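Local coordinates for amine oxidase (PDB 3PGB), which probably oxidises primary amines to aldehydes with molecular oxygen, using a copper ion and a topaquinone made from one of its own tyrosines, at residues L219-I224 with D238-M243. Residues are numbered along the deposited sequence; the frame is centred on the assembly and turned at random.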
loop_
_atom_site.group_PDB
_atom_site.type_symbol
_atom_site.label_atom_id
_atom_site.label_comp_id
_atom_site.label_asym_id
_atom_site.label_seq_id
_atom_site.Cartn_x
_atom_site.Cartn_y
_atom_site.Cartn_z
ATOM N N LEU A 219 -6.134 29.189 -30.207
ATOM C CA LEU A 219 -6.833 27.920 -30.005
ATOM C C LEU A 219 -6.073 26.784 -30.654
ATOM O O LEU A 219 -5.287 26.998 -31.570
ATOM C CB LEU A 219 -8.238 27.964 -30.617
ATOM C CG LEU A 219 -9.208 29.028 -30.110
ATOM C CD1 LEU A 219 -10.534 28.902 -30.847
ATOM C CD2 LEU A 219 -9.409 28.915 -28.611
ATOM N N ASP A 220 -6.345 25.572 -30.184
ATOM C CA ASP A 220 -5.741 24.361 -30.722
ATOM C C ASP A 220 -6.830 23.334 -31.021
ATOM O O ASP A 220 -7.868 23.335 -30.369
ATOM C CB ASP A 220 -4.749 23.793 -29.707
ATOM C CG ASP A 220 -3.736 22.863 -30.334
ATOM O OD1 ASP A 220 -3.370 21.864 -29.674
ATOM O OD2 ASP A 220 -3.296 23.132 -31.477
ATOM N N ILE A 221 -6.588 22.467 -32.002
ATOM C CA ILE A 221 -7.538 21.419 -32.383
ATOM C C ILE A 221 -6.883 20.036 -32.362
ATOM O O ILE A 221 -5.873 19.803 -33.036
ATOM C CB ILE A 221 -8.087 21.644 -33.804
ATOM C CG1 ILE A 221 -8.767 23.011 -33.917
ATOM C CG2 ILE A 221 -9.067 20.530 -34.177
ATOM C CD1 ILE A 221 -9.173 23.364 -35.330
ATOM N N TRP A 222 -7.465 19.124 -31.589
ATOM C CA TRP A 222 -7.061 17.721 -31.593
ATOM C C TRP A 222 -8.121 16.872 -30.906
ATOM O O TRP A 222 -9.037 17.411 -30.280
ATOM C CB TRP A 222 -5.689 17.519 -30.942
ATOM C CG TRP A 222 -5.558 18.025 -29.540
ATOM C CD1 TRP A 222 -5.397 19.317 -29.151
ATOM C CD2 TRP A 222 -5.514 17.238 -28.342
ATOM N NE1 TRP A 222 -5.275 19.391 -27.788
ATOM C CE2 TRP A 222 -5.345 18.129 -27.265
ATOM C CE3 TRP A 222 -5.607 15.869 -28.077
ATOM C CZ2 TRP A 222 -5.278 17.700 -25.941
ATOM C CZ3 TRP A 222 -5.540 15.438 -26.756
ATOM C CH2 TRP A 222 -5.378 16.353 -25.705
ATOM N N GLY A 223 -8.000 15.552 -31.024
ATOM C CA GLY A 223 -9.060 14.658 -30.579
ATOM C C GLY A 223 -8.648 13.282 -30.090
ATOM O O GLY A 223 -7.991 13.148 -29.058
ATOM N N ILE A 224 -9.033 12.258 -30.847
ATOM C CA ILE A 224 -9.104 10.900 -30.319
ATOM C C ILE A 224 -7.914 10.011 -30.658
ATOM O O ILE A 224 -7.244 10.200 -31.674
ATOM C CB ILE A 224 -10.416 10.194 -30.758
ATOM C CG1 ILE A 224 -10.435 9.931 -32.270
ATOM C CG2 ILE A 224 -11.603 11.027 -30.341
ATOM C CD1 ILE A 224 -11.668 9.195 -32.761
ATOM N N ASP A 238 -12.790 15.574 -33.239
ATOM C CA ASP A 238 -11.852 16.563 -32.718
ATOM C C ASP A 238 -12.561 17.654 -31.933
ATOM O O ASP A 238 -13.763 17.869 -32.085
ATOM C CB ASP A 238 -11.049 17.190 -33.855
ATOM C CG ASP A 238 -10.200 16.179 -34.591
ATOM O OD1 ASP A 238 -9.205 15.704 -34.013
ATOM O OD2 ASP A 238 -10.525 15.861 -35.751
ATOM N N MET A 239 -11.787 18.350 -31.109
ATOM C CA MET A 239 -12.305 19.373 -30.211
ATOM C C MET A 239 -11.386 20.587 -30.244
ATOM O O MET A 239 -10.185 20.452 -30.475
ATOM C CB MET A 239 -12.357 18.806 -28.797
ATOM C CG MET A 239 -13.156 19.607 -27.797
ATOM S SD MET A 239 -12.797 19.015 -26.129
ATOM C CE MET A 239 -14.189 19.659 -25.239
ATOM N N PHE A 240 -11.946 21.768 -30.015
ATOM C CA PHE A 240 -11.131 22.955 -29.806
ATOM C C PHE A 240 -10.634 22.986 -28.354
ATOM O O PHE A 240 -11.371 22.635 -27.438
ATOM C CB PHE A 240 -11.917 24.225 -30.140
ATOM C CG PHE A 240 -12.113 24.443 -31.617
ATOM C CD1 PHE A 240 -11.287 25.310 -32.319
ATOM C CD2 PHE A 240 -13.118 23.772 -32.306
ATOM C CE1 PHE A 240 -11.459 25.514 -33.678
ATOM C CE2 PHE A 240 -13.295 23.965 -33.668
ATOM C CZ PHE A 240 -12.469 24.844 -34.354
ATOM N N TRP A 241 -9.373 23.376 -28.162
ATOM C CA TRP A 241 -8.818 23.624 -26.829
ATOM C C TRP A 241 -8.264 25.038 -26.758
ATOM O O TRP A 241 -7.839 25.586 -27.774
ATOM C CB TRP A 241 -7.681 22.654 -26.513
ATOM C CG TRP A 241 -8.019 21.214 -26.648
ATOM C CD1 TRP A 241 -8.214 20.522 -27.806
ATOM C CD2 TRP A 241 -8.169 20.271 -25.585
ATOM N NE1 TRP A 241 -8.490 19.203 -27.529
ATOM C CE2 TRP A 241 -8.465 19.023 -26.172
ATOM C CE3 TRP A 241 -8.086 20.358 -24.191
ATOM C CZ2 TRP A 241 -8.677 17.874 -25.411
ATOM C CZ3 TRP A 241 -8.298 19.217 -23.436
ATOM C CH2 TRP A 241 -8.593 17.994 -24.046
ATOM N N ASN A 242 -8.259 25.619 -25.563
ATOM C CA ASN A 242 -7.521 26.864 -25.313
ATOM C C ASN A 242 -6.037 26.573 -25.121
ATOM O O ASN A 242 -5.665 25.537 -24.584
ATOM C CB ASN A 242 -8.065 27.613 -24.081
ATOM C CG ASN A 242 -8.731 28.938 -24.436
ATOM O OD1 ASN A 242 -8.403 29.563 -25.450
ATOM N ND2 ASN A 242 -9.661 29.379 -23.588
ATOM N N MET A 243 -5.196 27.497 -25.563
ATOM C CA MET A 243 -3.757 27.349 -25.427
ATOM C C MET A 243 -3.301 27.836 -24.056
ATOM O O MET A 243 -3.885 28.765 -23.486
ATOM C CB MET A 243 -3.024 28.097 -26.551
ATOM C CG MET A 243 -3.049 27.352 -27.885
ATOM S SD MET A 243 -2.060 28.097 -29.197
ATOM C CE MET A 243 -0.391 27.833 -28.577
HETATM O O HOH W 1 -9.190 13.029 -33.634
#
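The indoles of W222 and W241 lie flat on one another in an offset stack, their five-membered rings nearly parallel (7°) and 3.7 Å apart between centroids. W222 takes up one face of W241; SD of M239 stands over the opposite face near the rim, while the carbonyl oxygens of D220 and W222 meet the ring edge. The ring nitrogens use different acceptors: NE1 of W241 gives a weak bond to W222 O (3.3 Å), whereas NE1 of W222 bonds to E251. CG of W222 sits between its backbone N and carbonyl carbon (chi1 56°), which helps bring the indole over W241. On the other face of the sheet, CG1 of I221 rests over F240 in a CH-pi contact, 4.0 Å from the ring centroid; I221 CD1 reaches F240 CE1 at 3.5 Å, and L219 CD1 approaches the same ring obliquely.

Between the two layers of side chains, D220 and W241 form a hydrogen-bonded antiparallel pair. W222 and M239 form the next, with W222 O accepting both M239 N and, weakly, W241 NE1. A water joins I224 N to D238 OD1, which also forms a salt bridge with R236.

The stack lies near the active site, the W222 side chain about 11 Å from that of D403, the predicted proton acceptor, and that of W241 about 14 Å from the copper ion. Strand 219-223 of this beta hairpin is an outermost strand of a five-stranded antiparallel sheet within this chain; helices 186-198 and 200-207 pack on the I221 and F240 side, and strand 255-263 continues the sheet beyond 235-242.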